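PDB 4CCW: carboxyl esterase NP from Bacillus subtilis, which catalyses the hydrolysis of carboxylic esters to an alcohol and a carboxylate, as a member of the alpha/beta hydrolase superfamily. Local coordinates for residues A[34-38]-A[116-120]; A[40-45]-A[94-100]. One frame throughout, in Å; residues are numbered along the deposited sequence.

Contact 1. Residues A[34-38]-A[116-120]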
ATOM      1  N   SER A  34      11.488   6.781 -12.496  1.00 54.69           N
ATOM      2  CA  SER A  34      11.723   5.548 -11.758  1.00 52.91           C
ATOM      3  C   SER A  34      13.182   5.492 -11.353  1.00 54.64           C
ATOM      4  O   SER A  34      14.062   5.813 -12.151  1.00 58.18           O
ATOM      5  CB  SER A  34      11.394   4.340 -12.627  1.00 53.63           C
ATOM      6  OG  SER A  34      10.003   4.252 -12.857  1.00 53.40           O
ATOM      7  N   PHE A  35      13.437   5.094 -10.114  1.00 52.58           N
ATOM      8  CA  PHE A  35      14.802   4.981  -9.615  1.00 54.52           C
ATOM      9  C   PHE A  35      14.876   4.060  -8.402  1.00 53.09           C
ATOM     10  O   PHE A  35      13.848   3.665  -7.838  1.00 50.20           O
ATOM     11  CB  PHE A  35      15.401   6.364  -9.307  1.00 56.33           C
ATOM     12  CG  PHE A  35      14.707   7.107  -8.198  1.00 54.28           C
ATOM     13  CD1 PHE A  35      13.548   7.840  -8.445  1.00 53.17           C
ATOM     14  CD2 PHE A  35      15.229   7.099  -6.911  1.00 54.50           C
ATOM     15  CE1 PHE A  35      12.914   8.537  -7.427  1.00 52.36           C
ATOM     16  CE2 PHE A  35      14.600   7.791  -5.886  1.00 53.90           C
ATOM     17  CZ  PHE A  35      13.443   8.511  -6.146  1.00 53.08           C
ATOM     18  N   TYR A  36      16.102   3.724  -8.013  1.00 55.46           N
ATOM     19  CA  TYR A  36      16.322   2.847  -6.874  1.00 54.84           C
ATOM     20  C   TYR A  36      17.011   3.577  -5.725  1.00 55.95           C
ATOM     21  O   TYR A  36      17.865   4.451  -5.934  1.00 58.36           O
ATOM     22  CB  TYR A  36      17.116   1.604  -7.288  1.00 57.14           C
ATOM     23  CG  TYR A  36      16.319   0.607  -8.103  1.00 56.56           C
ATOM     24  CD1 TYR A  36      15.579  -0.402  -7.478  1.00 55.01           C
ATOM     25  CD2 TYR A  36      16.299   0.666  -9.500  1.00 58.51           C
ATOM     26  CE1 TYR A  36      14.852  -1.321  -8.219  1.00 55.84           C
ATOM     27  CE2 TYR A  36      15.565  -0.253 -10.249  1.00 58.90           C
ATOM     28  CZ  TYR A  36      14.849  -1.245  -9.605  1.00 57.80           C
ATOM     29  OH  TYR A  36      14.108  -2.167 -10.329  1.00 59.10           O
ATOM     30  N   ILE A  37      16.615   3.207  -4.515  1.00 54.44           N
ATOM     31  CA  ILE A  37      17.200   3.718  -3.287  1.00 56.00           C
ATOM     32  C   ILE A  37      17.772   2.537  -2.515  1.00 56.71           C
ATOM     33  O   ILE A  37      17.082   1.548  -2.288  1.00 55.45           O
ATOM     34  CB  ILE A  37      16.137   4.444  -2.433  1.00 55.04           C
ATOM     35  CG1 ILE A  37      15.937   5.867  -2.949  1.00 56.12           C
ATOM     36  CG2 ILE A  37      16.530   4.477  -0.962  1.00 56.73           C
ATOM     37  CD1 ILE A  37      14.628   6.473  -2.503  1.00 55.08           C
ATOM     38  N   SER A  38      19.035   2.643  -2.125  1.00 59.89           N
ATOM     39  CA  SER A  38      19.677   1.614  -1.324  1.00 61.50           C
ATOM     40  C   SER A  38      19.217   1.718   0.128  1.00 60.78           C
ATOM     41  O   SER A  38      19.237   2.796   0.713  1.00 61.53           O
ATOM     42  CB  SER A  38      21.201   1.747  -1.417  1.00 65.79           C
ATOM     43  OG  SER A  38      21.842   0.715  -0.689  1.00 67.79           O
ATOM     44  N   ASP A 116      15.219   8.787   4.948  1.00 36.82           N
ATOM     45  CA  ASP A 116      16.537   9.423   5.073  1.00 38.21           C
ATOM     46  C   ASP A 116      17.201   9.645   3.707  1.00 39.41           C
ATOM     47  O   ASP A 116      17.757  10.719   3.437  1.00 40.20           O
ATOM     48  CB  ASP A 116      17.459   8.602   5.991  1.00 38.86           C
ATOM     49  CG  ASP A 116      17.007   8.601   7.448  1.00 38.44           C
ATOM     50  OD1 ASP A 116      16.173   9.451   7.850  1.00 37.77           O
ATOM     51  OD2 ASP A 116      17.506   7.748   8.211  1.00 38.34           O
ATOM     52  N   ASN A 117      17.125   8.628   2.849  1.00 39.87           N
ATOM     53  CA  ASN A 117      17.730   8.660   1.521  1.00 41.49           C
ATOM     54  C   ASN A 117      17.047   9.572   0.508  1.00 41.64           C
ATOM     55  O   ASN A 117      17.666   9.986  -0.483  1.00 43.59           O
ATOM     56  CB  ASN A 117      17.865   7.242   0.972  1.00 42.67           C
ATOM     57  CG  ASN A 117      18.785   6.383   1.822  1.00 44.09           C
ATOM     58  OD1 ASN A 117      19.344   6.852   2.814  1.00 45.76           O
ATOM     59  ND2 ASN A 117      18.947   5.130   1.440  1.00 44.91           N
ATOM     60  N   LEU A 118      15.779   9.882   0.760  1.00 40.18           N
ATOM     61  CA  LEU A 118      15.038  10.862  -0.029  1.00 39.68           C
ATOM     62  C   LEU A 118      15.160  12.259   0.570  1.00 39.96           C
ATOM     63  O   LEU A 118      14.678  13.239  -0.010  1.00 40.85           O
ATOM     64  CB  LEU A 118      13.561  10.460  -0.131  1.00 38.15           C
ATOM     65  CG  LEU A 118      13.232   9.316  -1.097  1.00 38.14           C
ATOM     66  CD1 LEU A 118      11.836   8.754  -0.857  1.00 36.63           C
ATOM     67  CD2 LEU A 118      13.403   9.772  -2.543  1.00 39.09           C
ATOM     68  N   GLY A 119      15.795  12.350   1.737  1.00 39.87           N
ATOM     69  CA  GLY A 119      16.024  13.640   2.394  1.00 40.44           C
ATOM     70  C   GLY A 119      14.773  14.188   3.047  1.00 39.39           C
ATOM     71  O   GLY A 119      14.646  15.398   3.254  1.00 39.61           O
ATOM     72  N   ILE A 120      13.852  13.286   3.383  1.00 37.80           N
ATOM     73  CA  ILE A 120      12.611  13.662   4.037  1.00 37.12           C
ATOM     74  C   ILE A 120      12.856  13.906   5.528  1.00 38.18           C
ATOM     75  O   ILE A 120      13.557  13.130   6.196  1.00 38.05           O
ATOM     76  CB  ILE A 120      11.500  12.611   3.787  1.00 35.73           C
ATOM     77  CG1 ILE A 120      11.086  12.618   2.306  1.00 35.20           C
ATOM     78  CG2 ILE A 120      10.296  12.882   4.681  1.00 35.06           C
ATOM     79  CD1 ILE A 120      10.274  11.413   1.855  1.00 34.18           C
TER
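I37 presses the end of its side chain onto L118, and this pair is the tight part of the contact. The CD1 methyl of I37 stands 3.5 Å from CG of L118, closer than carbon atoms usually pack, and the two side chains meet at roughly a right angle. With CG1 beside its backbone N (chi1 -81°) and the chain then extended, I37 carries CD1 to the leucine. L118 also serves F35: its CD2 methyl comes to the edge of the phenyl ring, in the ring plane, 3.8 Å from CZ. One leucine thus meets two residues of the same face of strand 32-39. In the alpha/beta hydrolase fold helices pack on both faces of the central sheet, and here the C-terminal end of helix 104-118 lies against an edge strand. G119, at positive phi (76°), ends that helix in a Schellman motif, its N bonded to O of D116 at 3.1 Å. Beyond it, I120 turns inward to Y84, P56 and V58. Toward the solvent this gives way to exposed N117, whose CB lies 3.6 Å from CG2 of I37 and ND2 3.5 Å from the same methyl, with no hydrogen bond across the segments.

Contact 2. Residues A[40-45]-A[94-100]; sequences RFGQTH and KSIPENL
F41 and Q43 offer their carbonyls to the backbone of 94-100, and both are met by N-H groups. Q43 O takes the N of I96 at 2.8 Å, almost in line with the carbonyl bond and nearly straight (174° at the hydrogen). F41 O takes the N of E98 at 2.9 Å, again nearly straight, but that donor stands above the carbonyl plane. Between these two bonds a water completes the pairing: it accepts from Q43 N and donates to I96 O and to OE2 of E98, so all three polar atoms share one bridge. CA of G42 passes 3.4 Å from O of I96, so close that a CB here would clash with it. The third direct bond uses a side chain: with its hydroxyl beside its own N (chi1 -70°), S95 brings OG to 3.0 Å from the N of H45, and the same OG bonds D87 O. K94 runs extended alongside H45, its CD over the centre of the imidazole face, 3.7 Å from the centroid, while NZ hydrogen-bonds OD1 of N22. With an alanine in place of H45, K94 would probably lose the ring its chain lies on, and Y36 its edge-to-face partner. At the other end CD1 of L100 comes obliquely to the F41 ring, 4.1 Å from CG of F41. The loosely bonded strand 96-97 thus lines the side of strand 42-49 away from strand 32-39; F41 packs on W110 of helix 104-118, whose NE1 hydrogen-bonds OG1 of T44, and K94 touches Y18 and Y21 of helix 12-24.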
ATOM      1  N   ARG A  40      19.049  -0.768   4.053  1.00 38.45           N
ATOM      2  CA  ARG A  40      19.751  -1.861   4.751  1.00 39.38           C
ATOM      3  C   ARG A  40      19.120  -3.215   4.421  1.00 39.36           C
ATOM      4  O   ARG A  40      19.712  -4.269   4.684  1.00 39.67           O
ATOM      5  CB  ARG A  40      19.783  -1.627   6.271  1.00 39.67           C
ATOM      6  CG  ARG A  40      18.463  -1.876   6.992  1.00 38.63           C
ATOM      7  CD  ARG A  40      18.501  -1.426   8.443  1.00 38.85           C
ATOM      8  NE  ARG A  40      18.302   0.018   8.570  1.00 38.52           N
ATOM      9  CZ  ARG A  40      18.331   0.678   9.724  1.00 39.13           C
ATOM     10  NH1 ARG A  40      18.548   0.030  10.868  1.00 39.61           N
ATOM     11  NH2 ARG A  40      18.142   1.989   9.736  1.00 38.77           N
ATOM     12  N   PHE A  41      17.909  -3.175   3.859  1.00 38.20           N
ATOM     13  CA  PHE A  41      17.224  -4.391   3.428  1.00 38.16           C
ATOM     14  C   PHE A  41      17.040  -4.482   1.914  1.00 37.96           C
ATOM     15  O   PHE A  41      16.234  -5.278   1.425  1.00 36.85           O
ATOM     16  CB  PHE A  41      15.901  -4.574   4.182  1.00 37.27           C
ATOM     17  CG  PHE A  41      16.078  -4.731   5.668  1.00 38.25           C
ATOM     18  CD1 PHE A  41      16.793  -5.804   6.193  1.00 39.65           C
ATOM     19  CD2 PHE A  41      15.536  -3.798   6.543  1.00 37.48           C
ATOM     20  CE1 PHE A  41      16.965  -5.939   7.564  1.00 40.63           C
ATOM     21  CE2 PHE A  41      15.706  -3.922   7.909  1.00 37.84           C
ATOM     22  CZ  PHE A  41      16.417  -4.997   8.422  1.00 39.16           C
ATOM     23  N   GLY A  42      17.809  -3.684   1.172  1.00 38.12           N
ATOM     24  CA  GLY A  42      17.918  -3.883  -0.268  1.00 38.23           C
ATOM     25  C   GLY A  42      17.440  -2.728  -1.113  1.00 37.86           C
ATOM     26  O   GLY A  42      16.910  -1.734  -0.596  1.00 36.01           O
ATOM     27  N   GLN A  43      17.634  -2.867  -2.423  1.00 38.77           N
ATOM     28  CA  GLN A  43      17.311  -1.802  -3.372  1.00 39.08           C
ATOM     29  C   GLN A  43      15.805  -1.644  -3.530  1.00 37.33           C
ATOM     30  O   GLN A  43      15.096  -2.592  -3.887  1.00 36.42           O
ATOM     31  CB  GLN A  43      17.969  -2.060  -4.732  1.00 40.96           C
ATOM     32  CG  GLN A  43      19.490  -2.180  -4.684  1.00 44.33           C
ATOM     33  CD  GLN A  43      20.199  -0.848  -4.522  1.00 45.09           C
ATOM     34  OE1 GLN A  43      19.602   0.214  -4.681  1.00 45.12           O
ATOM     35  NE2 GLN A  43      21.490  -0.901  -4.222  1.00 47.29           N
ATOM     36  N   THR A  44      15.342  -0.419  -3.292  1.00 36.39           N
ATOM     37  CA  THR A  44      13.926  -0.114  -3.208  1.00 34.75           C
ATOM     38  C   THR A  44      13.516   0.794  -4.367  1.00 34.62           C
ATOM     39  O   THR A  44      14.091   1.861  -4.566  1.00 34.23           O
ATOM     40  CB  THR A  44      13.623   0.560  -1.855  1.00 34.37           C
ATOM     41  OG1 THR A  44      13.949  -0.359  -0.809  1.00 35.41           O
ATOM     42  CG2 THR A  44      12.163   0.947  -1.729  1.00 32.56           C
ATOM     43  N   HIS A  45      12.529   0.344  -5.131  1.00 33.87           N
ATOM     44  CA  HIS A  45      12.080   1.058  -6.312  1.00 33.55           C
ATOM     45  C   HIS A  45      11.121   2.159  -5.939  1.00 32.66           C
ATOM     46  O   HIS A  45      10.224   1.972  -5.104  1.00 30.77           O
ATOM     47  CB  HIS A  45      11.462   0.072  -7.304  1.00 34.35           C
ATOM     48  CG  HIS A  45      11.188   0.662  -8.661  1.00 35.14           C
ATOM     49  ND1 HIS A  45       9.971   1.108  -9.024  1.00 35.60           N
ATOM     50  CD2 HIS A  45      12.025   0.881  -9.746  1.00 37.32           C
ATOM     51  CE1 HIS A  45      10.030   1.596 -10.279  1.00 35.98           C
ATOM     52  NE2 HIS A  45      11.285   1.452 -10.719  1.00 37.77           N
ATOM     53  N   LYS A  94       9.055  -4.206  -7.891  1.00 33.08           N
ATOM     54  CA  LYS A  94      10.421  -3.992  -8.392  1.00 35.04           C
ATOM     55  C   LYS A  94      11.483  -3.828  -7.293  1.00 35.49           C
ATOM     56  O   LYS A  94      12.680  -3.775  -7.595  1.00 37.05           O
ATOM     57  CB  LYS A  94      10.454  -2.787  -9.340  1.00 35.84           C
ATOM     58  CG  LYS A  94       9.979  -3.049 -10.762  1.00 36.92           C
ATOM     59  CD  LYS A  94      10.426  -1.907 -11.666  1.00 37.74           C
ATOM     60  CE  LYS A  94      10.119  -2.163 -13.132  1.00 39.10           C
ATOM     61  NZ  LYS A  94      10.787  -1.164 -14.020  1.00 41.03           N
ATOM     62  N   SER A  95      11.061  -3.735  -6.030  1.00 33.80           N
ATOM     63  CA  SER A  95      12.028  -3.723  -4.928  1.00 34.46           C
ATOM     64  C   SER A  95      12.696  -5.083  -4.739  1.00 35.54           C
ATOM     65  O   SER A  95      12.086  -6.128  -4.983  1.00 36.30           O
ATOM     66  CB  SER A  95      11.385  -3.240  -3.633  1.00 32.04           C
ATOM     67  OG  SER A  95      11.106  -1.864  -3.760  1.00 31.74           O
ATOM     68  N   ILE A  96      13.970  -5.070  -4.357  1.00 38.02           N
ATOM     69  CA  ILE A  96      14.745  -6.324  -4.254  1.00 39.54           C
ATOM     70  C   ILE A  96      15.226  -6.574  -2.817  1.00 40.00           C
ATOM     71  O   ILE A  96      16.161  -5.923  -2.349  1.00 40.59           O
ATOM     72  CB  ILE A  96      15.932  -6.381  -5.261  1.00 42.15           C
ATOM     73  CG1 ILE A  96      15.479  -6.003  -6.680  1.00 42.56           C
ATOM     74  CG2 ILE A  96      16.570  -7.765  -5.273  1.00 43.00           C
ATOM     75  CD1 ILE A  96      16.598  -5.989  -7.704  1.00 45.88           C
ATOM     76  N   PRO A  97      14.583  -7.522  -2.112  1.00 40.38           N
ATOM     77  CA  PRO A  97      14.900  -7.738  -0.702  1.00 40.76           C
ATOM     78  C   PRO A  97      16.234  -8.437  -0.495  1.00 43.36           C
ATOM     79  O   PRO A  97      16.568  -9.366  -1.229  1.00 44.67           O
ATOM     80  CB  PRO A  97      13.752  -8.620  -0.210  1.00 39.82           C
ATOM     81  CG  PRO A  97      13.276  -9.336  -1.422  1.00 40.70           C
ATOM     82  CD  PRO A  97      13.513  -8.419  -2.588  1.00 40.23           C
ATOM     83  N   GLU A  98      16.987  -7.966   0.493  1.00 44.87           N
ATOM     84  CA  GLU A  98      18.198  -8.644   0.945  1.00 47.58           C
ATOM     85  C   GLU A  98      18.174  -8.757   2.456  1.00 47.38           C
ATOM     86  O   GLU A  98      17.854  -7.781   3.146  1.00 47.53           O
ATOM     87  CB  GLU A  98      19.450  -7.874   0.534  1.00 48.78           C
ATOM     88  CG  GLU A  98      19.707  -7.799  -0.960  1.00 50.64           C
ATOM     89  CD  GLU A  98      21.015  -7.101  -1.275  1.00 52.65           C
ATOM     90  OE1 GLU A  98      22.086  -7.713  -1.071  1.00 55.11           O
ATOM     91  OE2 GLU A  98      20.977  -5.939  -1.728  1.00 52.95           O
ATOM     92  N   ASN A  99      18.530  -9.941   2.956  1.00 47.72           N
ATOM     93  CA  ASN A  99      18.605 -10.227   4.394  1.00 48.76           C
ATOM     94  C   ASN A  99      17.418  -9.688   5.196  1.00 45.93           C
ATOM     95  O   ASN A  99      17.586  -8.994   6.201  1.00 46.28           O
ATOM     96  CB  ASN A  99      19.950  -9.766   4.978  1.00 51.87           C
ATOM     97  CG  ASN A  99      21.126 -10.568   4.442  1.00 54.98           C
ATOM     98  OD1 ASN A  99      20.998 -11.756   4.129  1.00 56.94           O
ATOM     99  ND2 ASN A  99      22.286  -9.922   4.336  1.00 56.97           N
ATOM    100  N   LEU A 100      16.217 -10.025   4.735  1.00 47.22           N
ATOM    101  CA  LEU A 100      14.979  -9.496   5.313  1.00 44.27           C
ATOM    102  C   LEU A 100      14.264 -10.548   6.161  1.00 43.32           C
ATOM    103  O   LEU A 100      13.693 -11.507   5.630  1.00 42.64           O
ATOM    104  CB  LEU A 100      14.063  -8.984   4.190  1.00 43.31           C
ATOM    105  CG  LEU A 100      12.661  -8.441   4.490  1.00 41.72           C
ATOM    106  CD1 LEU A 100      12.711  -7.082   5.170  1.00 41.16           C
ATOM    107  CD2 LEU A 100      11.874  -8.350   3.197  1.00 41.06           C
TER
HETATM  108  O   HOH W   1      18.663  -5.269  -3.486  1.00 38.99           O

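In the fold
From the N terminus, helix 12-24 leads into strand 32-39, the first partner in contact 1, and the chain then turns back as strand 42-49, the first partner in contact 2. It passes strands 56-60 and 82-86 before 94-100 returns to close the loop of contact 2. Helix 104-118 follows, and its last turn closes the longer loop of contact 1, so contact 2 is nested inside contact 1. Their centres lie 12 Å apart, joined through the antiparallel pairing of strands 32-39 and 42-49, where I37 O lies 2.8 Å from T44 N. Together they tie this end of the sheet to a short strand and a helix.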